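PDB 4K3F: probable TonB-dependent receptor from Pseudomonas aeruginosa, which probably binds methionine in the periplasm as an NlpA-family lipoprotein, and holds selenomethionine in this crystal structure. Local coordinates for residues 61-64 and 65-69; 44-48 and 49-53; 225-228 and 229-233. All coordinates share one frame; numbering follows the deposited sequence.

Interaction 1. Residues 61-64 and 65-69. With MSE (selenomethionine), chain B.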
loop_
_atom_site.group_PDB
_atom_site.type_symbol
_atom_site.label_atom_id
_atom_site.label_comp_id
_atom_site.label_asym_id
_atom_site.label_seq_id
_atom_site.Cartn_x
_atom_site.Cartn_y
_atom_site.Cartn_z
ATOM N N PRO A 61 7.719 0.197 5.801
ATOM C CA PRO A 61 8.188 -1.166 6.021
ATOM C C PRO A 61 8.586 -1.893 4.742
ATOM O O PRO A 61 9.615 -2.556 4.699
ATOM C CB PRO A 61 7.030 -1.823 6.739
ATOM C CG PRO A 61 6.365 -0.676 7.469
ATOM C CD PRO A 61 6.493 0.510 6.571
ATOM N N TYR A 62 7.812 -1.728 3.707
ATOM C CA TYR A 62 8.096 -2.361 2.408
ATOM C C TYR A 62 9.429 -1.852 1.833
ATOM O O TYR A 62 10.269 -2.651 1.382
ATOM C CB TYR A 62 6.936 -2.114 1.428
ATOM C CG TYR A 62 7.137 -2.835 0.129
ATOM C CD1 TYR A 62 7.861 -2.253 -0.891
ATOM C CD2 TYR A 62 6.651 -4.149 -0.067
ATOM C CE1 TYR A 62 8.068 -2.905 -2.075
ATOM C CE2 TYR A 62 6.861 -4.818 -1.262
ATOM C CZ TYR A 62 7.569 -4.202 -2.255
ATOM O OH TYR A 62 7.801 -4.902 -3.439
ATOM N N LEU A 63 9.640 -0.556 1.903
ATOM C CA LEU A 63 10.856 0.059 1.386
ATOM C C LEU A 63 12.054 -0.513 2.109
ATOM O O LEU A 63 13.079 -0.827 1.502
ATOM C CB LEU A 63 10.802 1.583 1.526
ATOM C CG LEU A 63 12.087 2.265 1.133
ATOM C CD1 LEU A 63 12.460 2.042 -0.319
ATOM C CD2 LEU A 63 12.036 3.754 1.495
ATOM N N ASP A 64 11.973 -0.525 3.435
ATOM C CA ASP A 64 13.137 -0.960 4.221
ATOM C C ASP A 64 13.528 -2.417 3.868
ATOM O O ASP A 64 14.738 -2.775 3.694
ATOM C CB ASP A 64 12.845 -0.860 5.724
ATOM C CG ASP A 64 12.682 0.574 6.221
ATOM O OD1 ASP A 64 13.080 1.518 5.534
ATOM O OD2 ASP A 64 12.148 0.743 7.366
ATOM N N GLU A 65 12.509 -3.285 3.780
ATOM C CA GLU A 65 12.711 -4.664 3.393
ATOM C C GLU A 65 13.207 -4.785 1.964
ATOM O O GLU A 65 14.092 -5.605 1.671
ATOM C CB GLU A 65 11.407 -5.439 3.579
ATOM C CG GLU A 65 11.459 -6.893 3.152
ATOM C CD GLU A 65 12.529 -7.733 3.831
ATOM O OE1 GLU A 65 12.987 -7.403 4.953
ATOM O OE2 GLU A 65 12.856 -8.787 3.252
ATOM N N PHE A 66 12.671 -3.922 1.064
ATOM C CA PHE A 66 13.128 -3.933 -0.324
ATOM C C PHE A 66 14.616 -3.548 -0.406
ATOM O O PHE A 66 15.415 -4.228 -1.055
ATOM C CB PHE A 66 12.199 -3.057 -1.180
ATOM C CG PHE A 66 12.351 -3.301 -2.665
ATOM C CD1 PHE A 66 13.413 -2.767 -3.358
ATOM C CD2 PHE A 66 11.413 -4.052 -3.337
ATOM C CE1 PHE A 66 13.550 -3.010 -4.710
ATOM C CE2 PHE A 66 11.524 -4.264 -4.693
ATOM C CZ PHE A 66 12.611 -3.759 -5.364
ATOM N N ASN A 67 15.031 -2.473 0.258
ATOM C CA ASN A 67 16.442 -2.122 0.265
ATOM C C ASN A 67 17.330 -3.204 0.851
ATOM O O ASN A 67 18.445 -3.451 0.364
ATOM C CB ASN A 67 16.645 -0.856 1.085
ATOM C CG ASN A 67 16.257 0.427 0.333
ATOM O OD1 ASN A 67 16.423 0.578 -0.882
ATOM N ND2 ASN A 67 15.831 1.394 1.091
ATOM N N LYS A 68 16.855 -3.843 1.915
ATOM C CA LYS A 68 17.587 -4.963 2.498
ATOM C C LYS A 68 17.742 -6.100 1.469
ATOM O O LYS A 68 18.859 -6.571 1.227
ATOM C CB LYS A 68 16.889 -5.466 3.743
ATOM C CG LYS A 68 17.560 -6.664 4.389
ATOM C CD LYS A 68 16.758 -7.149 5.595
ATOM C CE LYS A 68 17.463 -8.309 6.286
ATOM N NZ LYS A 68 17.518 -9.507 5.415
ATOM N N ALA A 69 16.631 -6.518 0.859
ATOM C CA ALA A 69 16.654 -7.643 -0.063
ATOM C C ALA A 69 17.484 -7.375 -1.310
ATOM O O ALA A 69 18.187 -8.247 -1.795
ATOM C CB ALA A 69 15.269 -8.043 -0.449
HETATM N N MSE B 300 -0.594 1.026 -1.472
HETATM C CA MSE B 300 -0.159 -0.237 -0.810
HETATM C C MSE B 300 -0.717 -0.204 0.609
HETATM O O MSE B 300 -0.648 0.838 1.269
HETATM O OXT MSE B 300 -1.223 -1.219 1.101
HETATM C CB MSE B 300 1.372 -0.379 -0.791
HETATM C CG MSE B 300 1.827 -1.668 -0.151
HETATM SE SE MSE B 300 3.785 -1.700 0.002
HETATM C CE MSE B 300 4.247 -1.818 -1.826
HETATM O O HOH W 1 15.317 1.702 3.942
#

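Interaction 2. Residues 44-48 and 49-53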
loop_
_atom_site.group_PDB
_atom_site.type_symbol
_atom_site.label_atom_id
_atom_site.label_comp_id
_atom_site.label_asym_id
_atom_site.label_seq_id
_atom_site.Cartn_x
_atom_site.Cartn_y
_atom_site.Cartn_z
ATOM N N ASN A 44 10.659 0.621 -7.833
ATOM C CA ASN A 44 11.863 0.789 -7.075
ATOM C C ASN A 44 13.081 0.550 -7.942
ATOM O O ASN A 44 14.060 1.282 -7.889
ATOM C CB ASN A 44 11.859 -0.147 -5.889
ATOM C CG ASN A 44 11.159 0.426 -4.701
ATOM O OD1 ASN A 44 10.959 1.624 -4.610
ATOM N ND2 ASN A 44 10.791 -0.442 -3.747
ATOM N N VAL A 45 13.018 -0.505 -8.744
ATOM C CA VAL A 45 14.117 -0.841 -9.668
ATOM C C VAL A 45 14.392 0.345 -10.611
ATOM O O VAL A 45 15.540 0.686 -10.851
ATOM C CB VAL A 45 13.770 -2.097 -10.513
ATOM C CG1 VAL A 45 14.832 -2.314 -11.586
ATOM C CG2 VAL A 45 13.607 -3.302 -9.630
ATOM N N GLN A 46 13.338 0.995 -11.114
ATOM C CA GLN A 46 13.503 2.109 -12.056
ATOM C C GLN A 46 14.218 3.279 -11.410
ATOM O O GLN A 46 15.051 3.955 -12.018
ATOM C CB GLN A 46 12.149 2.588 -12.567
ATOM C CG GLN A 46 11.514 1.605 -13.535
ATOM C CD GLN A 46 11.932 1.802 -14.976
ATOM O OE1 GLN A 46 12.220 2.900 -15.408
ATOM N NE2 GLN A 46 11.907 0.752 -15.721
ATOM N N VAL A 47 13.919 3.522 -10.139
ATOM C CA VAL A 47 14.583 4.633 -9.435
ATOM C C VAL A 47 16.051 4.310 -9.125
ATOM O O VAL A 47 16.951 5.128 -9.362
ATOM C CB VAL A 47 13.776 5.086 -8.180
ATOM C CG1 VAL A 47 14.496 6.226 -7.446
ATOM C CG2 VAL A 47 12.417 5.610 -8.598
ATOM N N SER A 48 16.259 3.113 -8.625
ATOM C CA SER A 48 17.600 2.646 -8.257
ATOM C C SER A 48 18.503 2.546 -9.461
ATOM O O SER A 48 19.681 2.844 -9.338
ATOM C CB SER A 48 17.523 1.306 -7.568
ATOM O OG SER A 48 17.000 1.509 -6.273
ATOM N N GLU A 49 17.930 2.189 -10.615
ATOM C CA GLU A 49 18.672 2.144 -11.893
ATOM C C GLU A 49 18.800 3.509 -12.569
ATOM O O GLU A 49 19.301 3.601 -13.711
ATOM C CB GLU A 49 18.078 1.111 -12.838
ATOM C CG GLU A 49 18.267 -0.298 -12.355
ATOM C CD GLU A 49 17.799 -1.351 -13.342
ATOM O OE1 GLU A 49 17.159 -1.030 -14.383
ATOM O OE2 GLU A 49 18.035 -2.527 -13.029
ATOM N N LYS A 50 18.389 4.577 -11.864
ATOM C CA LYS A 50 18.564 5.946 -12.326
ATOM C C LYS A 50 17.796 6.181 -13.659
ATOM O O LYS A 50 18.275 6.903 -14.551
ATOM C CB LYS A 50 20.090 6.308 -12.389
ATOM C CG LYS A 50 20.914 5.762 -11.190
ATOM C CD LYS A 50 22.395 6.120 -11.257
ATOM C CE LYS A 50 23.215 5.652 -10.047
ATOM N NZ LYS A 50 22.620 6.090 -8.728
ATOM N N ARG A 51 16.640 5.559 -13.785
ATOM C CA ARG A 51 15.804 5.726 -14.944
ATOM C C ARG A 51 14.750 6.773 -14.673
ATOM O O ARG A 51 14.298 7.469 -15.598
ATOM C CB ARG A 51 15.160 4.421 -15.373
ATOM C CG ARG A 51 16.200 3.383 -15.748
ATOM C CD ARG A 51 15.638 2.037 -16.169
ATOM N NE ARG A 51 16.715 1.032 -16.242
ATOM C CZ ARG A 51 17.537 0.852 -17.293
ATOM N NH1 ARG A 51 17.417 1.554 -18.397
ATOM N NH2 ARG A 51 18.519 -0.030 -17.229
ATOM N N LEU A 52 14.273 6.815 -13.422
ATOM C CA LEU A 52 13.239 7.778 -13.012
ATOM C C LEU A 52 13.744 8.384 -11.703
ATOM O O LEU A 52 14.561 7.761 -11.000
ATOM C CB LEU A 52 11.910 7.071 -12.769
ATOM C CG LEU A 52 11.335 6.339 -13.963
ATOM C CD1 LEU A 52 10.053 5.608 -13.590
ATOM C CD2 LEU A 52 11.071 7.318 -15.074
ATOM N N ASP A 53 13.265 9.577 -11.377
ATOM C CA ASP A 53 13.761 10.302 -10.226
ATOM C C ASP A 53 13.202 9.821 -8.842
ATOM O O ASP A 53 13.902 9.868 -7.841
ATOM C CB ASP A 53 13.414 11.756 -10.337
ATOM C CG ASP A 53 14.084 12.477 -11.529
ATOM O OD1 ASP A 53 15.279 12.248 -11.831
ATOM O OD2 ASP A 53 13.378 13.289 -12.146
HETATM O O HOH W 2 21.006 4.275 -7.502
#

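Interaction 3. Residues 225-228 and 229-233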
loop_
_atom_site.group_PDB
_atom_site.type_symbol
_atom_site.label_atom_id
_atom_site.label_comp_id
_atom_site.label_asym_id
_atom_site.label_seq_id
_atom_site.Cartn_x
_atom_site.Cartn_y
_atom_site.Cartn_z
ATOM N N LYS A 225 -5.409 17.122 0.101
ATOM C CA LYS A 225 -6.151 16.491 1.190
ATOM C C LYS A 225 -7.634 16.423 0.820
ATOM O O LYS A 225 -8.276 15.392 0.944
ATOM C CB LYS A 225 -5.934 17.234 2.513
ATOM C CG LYS A 225 -6.808 16.754 3.650
ATOM C CD LYS A 225 -6.541 17.583 4.898
ATOM C CE LYS A 225 -5.558 16.895 5.792
ATOM N NZ LYS A 225 -5.620 17.435 7.167
ATOM N N GLN A 226 -8.152 17.526 0.287
ATOM C CA GLN A 226 -9.536 17.570 -0.143
ATOM C C GLN A 226 -9.798 16.545 -1.235
ATOM O O GLN A 226 -10.820 15.849 -1.200
ATOM C CB GLN A 226 -9.896 18.982 -0.650
ATOM C CG GLN A 226 -11.308 19.149 -1.231
ATOM C CD GLN A 226 -12.399 18.763 -0.261
ATOM O OE1 GLN A 226 -12.327 19.133 0.904
ATOM N NE2 GLN A 226 -13.420 18.018 -0.736
ATOM N N PHE A 227 -8.908 16.487 -2.230
ATOM C CA PHE A 227 -9.103 15.532 -3.310
ATOM C C PHE A 227 -9.191 14.120 -2.732
ATOM O O PHE A 227 -10.049 13.337 -3.095
ATOM C CB PHE A 227 -7.965 15.596 -4.361
ATOM C CG PHE A 227 -7.986 14.441 -5.331
ATOM C CD1 PHE A 227 -8.925 14.394 -6.355
ATOM C CD2 PHE A 227 -7.085 13.404 -5.222
ATOM C CE1 PHE A 227 -8.972 13.324 -7.234
ATOM C CE2 PHE A 227 -7.117 12.338 -6.096
ATOM C CZ PHE A 227 -8.068 12.293 -7.102
ATOM N N ILE A 228 -8.252 13.777 -1.847
ATOM C CA ILE A 228 -8.196 12.416 -1.286
ATOM C C ILE A 228 -9.503 12.104 -0.549
ATOM O O ILE A 228 -10.090 11.031 -0.689
ATOM C CB ILE A 228 -6.977 12.257 -0.344
ATOM C CG1 ILE A 228 -5.669 12.235 -1.164
ATOM C CG2 ILE A 228 -7.098 10.989 0.484
ATOM C CD1 ILE A 228 -4.401 12.393 -0.343
ATOM N N GLN A 229 -9.945 13.044 0.259
ATOM C CA GLN A 229 -11.173 12.842 1.025
ATOM C C GLN A 229 -12.433 12.605 0.159
ATOM O O GLN A 229 -13.215 11.650 0.370
ATOM C CB GLN A 229 -11.372 14.058 1.932
ATOM C CG GLN A 229 -10.434 14.045 3.134
ATOM C CD GLN A 229 -10.474 15.341 3.904
ATOM O OE1 GLN A 229 -10.872 16.376 3.373
ATOM N NE2 GLN A 229 -10.021 15.304 5.152
ATOM N N GLU A 230 -12.648 13.488 -0.807
ATOM C CA GLU A 230 -13.845 13.412 -1.656
ATOM C C GLU A 230 -13.771 12.246 -2.648
ATOM O O GLU A 230 -14.781 11.619 -2.937
ATOM C CB GLU A 230 -14.076 14.744 -2.392
ATOM C CG GLU A 230 -13.121 14.976 -3.556
ATOM C CD GLU A 230 -13.398 16.269 -4.319
ATOM O OE1 GLU A 230 -13.092 17.351 -3.755
ATOM O OE2 GLU A 230 -13.885 16.188 -5.488
ATOM N N LYS A 231 -12.571 11.950 -3.165
ATOM C CA LYS A 231 -12.453 10.927 -4.206
ATOM C C LYS A 231 -12.617 9.519 -3.626
ATOM O O LYS A 231 -13.318 8.683 -4.194
ATOM C CB LYS A 231 -11.119 11.088 -4.941
ATOM C CG LYS A 231 -10.889 10.070 -6.034
ATOM C CD LYS A 231 -11.719 10.290 -7.286
ATOM C CE LYS A 231 -11.358 9.210 -8.294
ATOM N NZ LYS A 231 -12.249 9.232 -9.468
ATOM N N TYR A 232 -11.952 9.246 -2.505
ATOM C CA TYR A 232 -11.869 7.880 -1.996
ATOM C C TYR A 232 -12.789 7.619 -0.811
ATOM O O TYR A 232 -12.896 6.477 -0.385
ATOM C CB TYR A 232 -10.392 7.523 -1.694
ATOM C CG TYR A 232 -9.506 7.777 -2.886
ATOM C CD1 TYR A 232 -9.583 6.977 -4.023
ATOM C CD2 TYR A 232 -8.623 8.856 -2.904
ATOM C CE1 TYR A 232 -8.795 7.225 -5.134
ATOM C CE2 TYR A 232 -7.853 9.134 -4.011
ATOM C CZ TYR A 232 -7.946 8.323 -5.123
ATOM O OH TYR A 232 -7.181 8.606 -6.211
ATOM N N LYS A 233 -13.389 8.669 -0.254
ATOM C CA LYS A 233 -14.495 8.527 0.725
ATOM C C LYS A 233 -14.106 7.592 1.898
ATOM O O LYS A 233 -14.857 6.684 2.309
ATOM C CB LYS A 233 -15.747 8.053 0.034
ATOM C CG LYS A 233 -16.328 9.085 -0.919
ATOM C CD LYS A 233 -17.398 8.439 -1.764
ATOM C CE LYS A 233 -18.115 9.481 -2.601
ATOM N NZ LYS A 233 -19.300 8.906 -3.297
HETATM O O HOH W 3 -10.067 19.044 3.481
#

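Interaction 1. Residues 61-64 and 65-69
Asp64 OD1 accepts a hydrogen bond from a water, which in turn takes one from Asn67 ND2, 2.9 Å away. The water thus bridges two residues three apart, on the same side of the helix. Asp64 OD1 also receives Gln60 NE2, while Asn67 ND2 donates to Leu74 O and Asn67 OD1 accepts from Thr72 OG1. Leu63 CD1 lies 3.7 Å from Asn67 ND2.

Phe66 N donates to Tyr62 O at 2.7 Å, a helical i to i+4 bond. The Tyr62 and Phe66 side chains run side by side in the same direction. Their rings are oblique, with planes 34° apart. Tyr62 OH comes near the plane of the Phe66 ring at its edge, 3.7 Å from CD2, and is hydrogen-bonded to Tyr40 O.

With CG anti to the backbone N (chi1 -175°), the Tyr62 ring turns one face to the ligand. Selenomethionine CE sits 3.6 Å above the ring centre, and SE is 3.5 Å from Tyr62 CB. The selenomethyl end therefore meets an aromatic face, while Glu83, Arg115, Asn171 and Asn198 bond the ligand's polar end. A methionine thioether could probably sit in the same place, consistent with a methionine-binding protein of the NlpA family.

Interaction 2. Residues 44-48 and 49-53
Val45 CG1 packs against the carboxylate of Glu49, 3.5 Å from OE2. The two side chains run side by side in the same direction. Val45 O takes the last regular helical bond here, from Glu49 N at 2.8 Å.

Gln46 meets both Arg51 and Leu52. Its chain bends at chi2 (-87°), which carries the amide over to Arg51. There OE1 lies 3.3 Å from Arg51 CB, and the two side chains cross at about a right angle. Gln46 CB touches Leu52 CD1; the Leu52 side chain also packs on Thr6 and Ala8 of strand 3-9. The backbone O of Gln46 accepts two bonds. Arg51 N comes in nearly along the C=O axis, and Leu52 N stands above the carbonyl plane.

Val47 O receives Lys50 N at 2.9 Å. With positive phi at Lys50, this bond and Arg51 N to Gln46 O make a Schellman motif that ends the helix. Val47 CA gives a CH...O contact to Leu52 O, and CG1 lies near Asp53 O.

Ser48 O accepts a hydrogen bond from a water at 2.7 Å.

Beyond the helix end, Arg51 NE and Glu49 OE1 form a salt bridge at 2.8 Å, which uses the anti lone pair of OE1. Glu49 CD lies at the guanidinium edge, in its plane. Gln46 O and Val47 O are thus met by turn amides, Val47 O also by Arg203 NH1, and Ser48 O by a water. Positive charge near the helix C-terminus, such as that of Arg203, would probably help offset the helix dipole.

Interaction 3. Residues 225-228 and 229-233
Lys231 CB lies over one face of the Phe227 ring, 4.0 Å from its centroid, in a CH-pi contact. The two side chains run side by side and point the same way. Lys231 CG is anti to the backbone N (chi1 180°), which brings it within 3.7 Å of Phe227 CZ. Lys231 CG also sits over the centre of one face of the Tyr232 ring. The aliphatic part of the lysine thus fits between two rings whose planes are 87° apart. Phe227 and Tyr232 meet obliquely, with CE2 of Phe227 3.7 Å from Tyr232 OH.

Gln226 NE2 donates to Glu230 OE1 at 3.1 Å. The bond is nearly straight (169°) and lies in the amide plane. It reaches OE1 on the anti side, somewhat out of the carboxylate plane. Glu230 CG sits between the backbone N and carbonyl carbon, which brings the carboxylate back toward Gln226. This is an i to i+4 side-chain pair on the exposed side of the helix. A water donates to Gln229 OE1 and, weakly, to Gln226 OE1.

Successive i to i+4 backbone bonds set this spacing. They run from Gln229 N to Lys225 O through to Tyr232 N to Ile228 O. Lys233, with positive phi, leaves the helix.

The inner side of the helix packs through Phe227 on Val20 of helix 11-26, and through Tyr232 on Val12 and Pro13. Tyr232 OH is hydrogen-bonded to Glu16 of that helix. Lys225, Ile228 and Gln229 rest on Pro238 of strand 237-238.

Along the chain the order is interaction 2, interaction 1, interaction 3. Interaction 2 ends helix 42-48 and leads into strand 54-59, which is followed by helix 60-70 of interaction 1. Their centres are about 15 Å apart, and they touch where Asn44 ND2 packs against the Phe66 ring, 3.4 Å from its CG. Interaction 3, in helix 222-232, lies about 29 Å from each of the others, centre to centre. It and interaction 1 are on opposite sides of the chain's centre. All three sit around the lobe that holds the six-stranded mixed sheet of a probable periplasmic-binding-protein fold. Of the three, only interaction 1 supplies a residue, Tyr62, to the selenomethionine pocket.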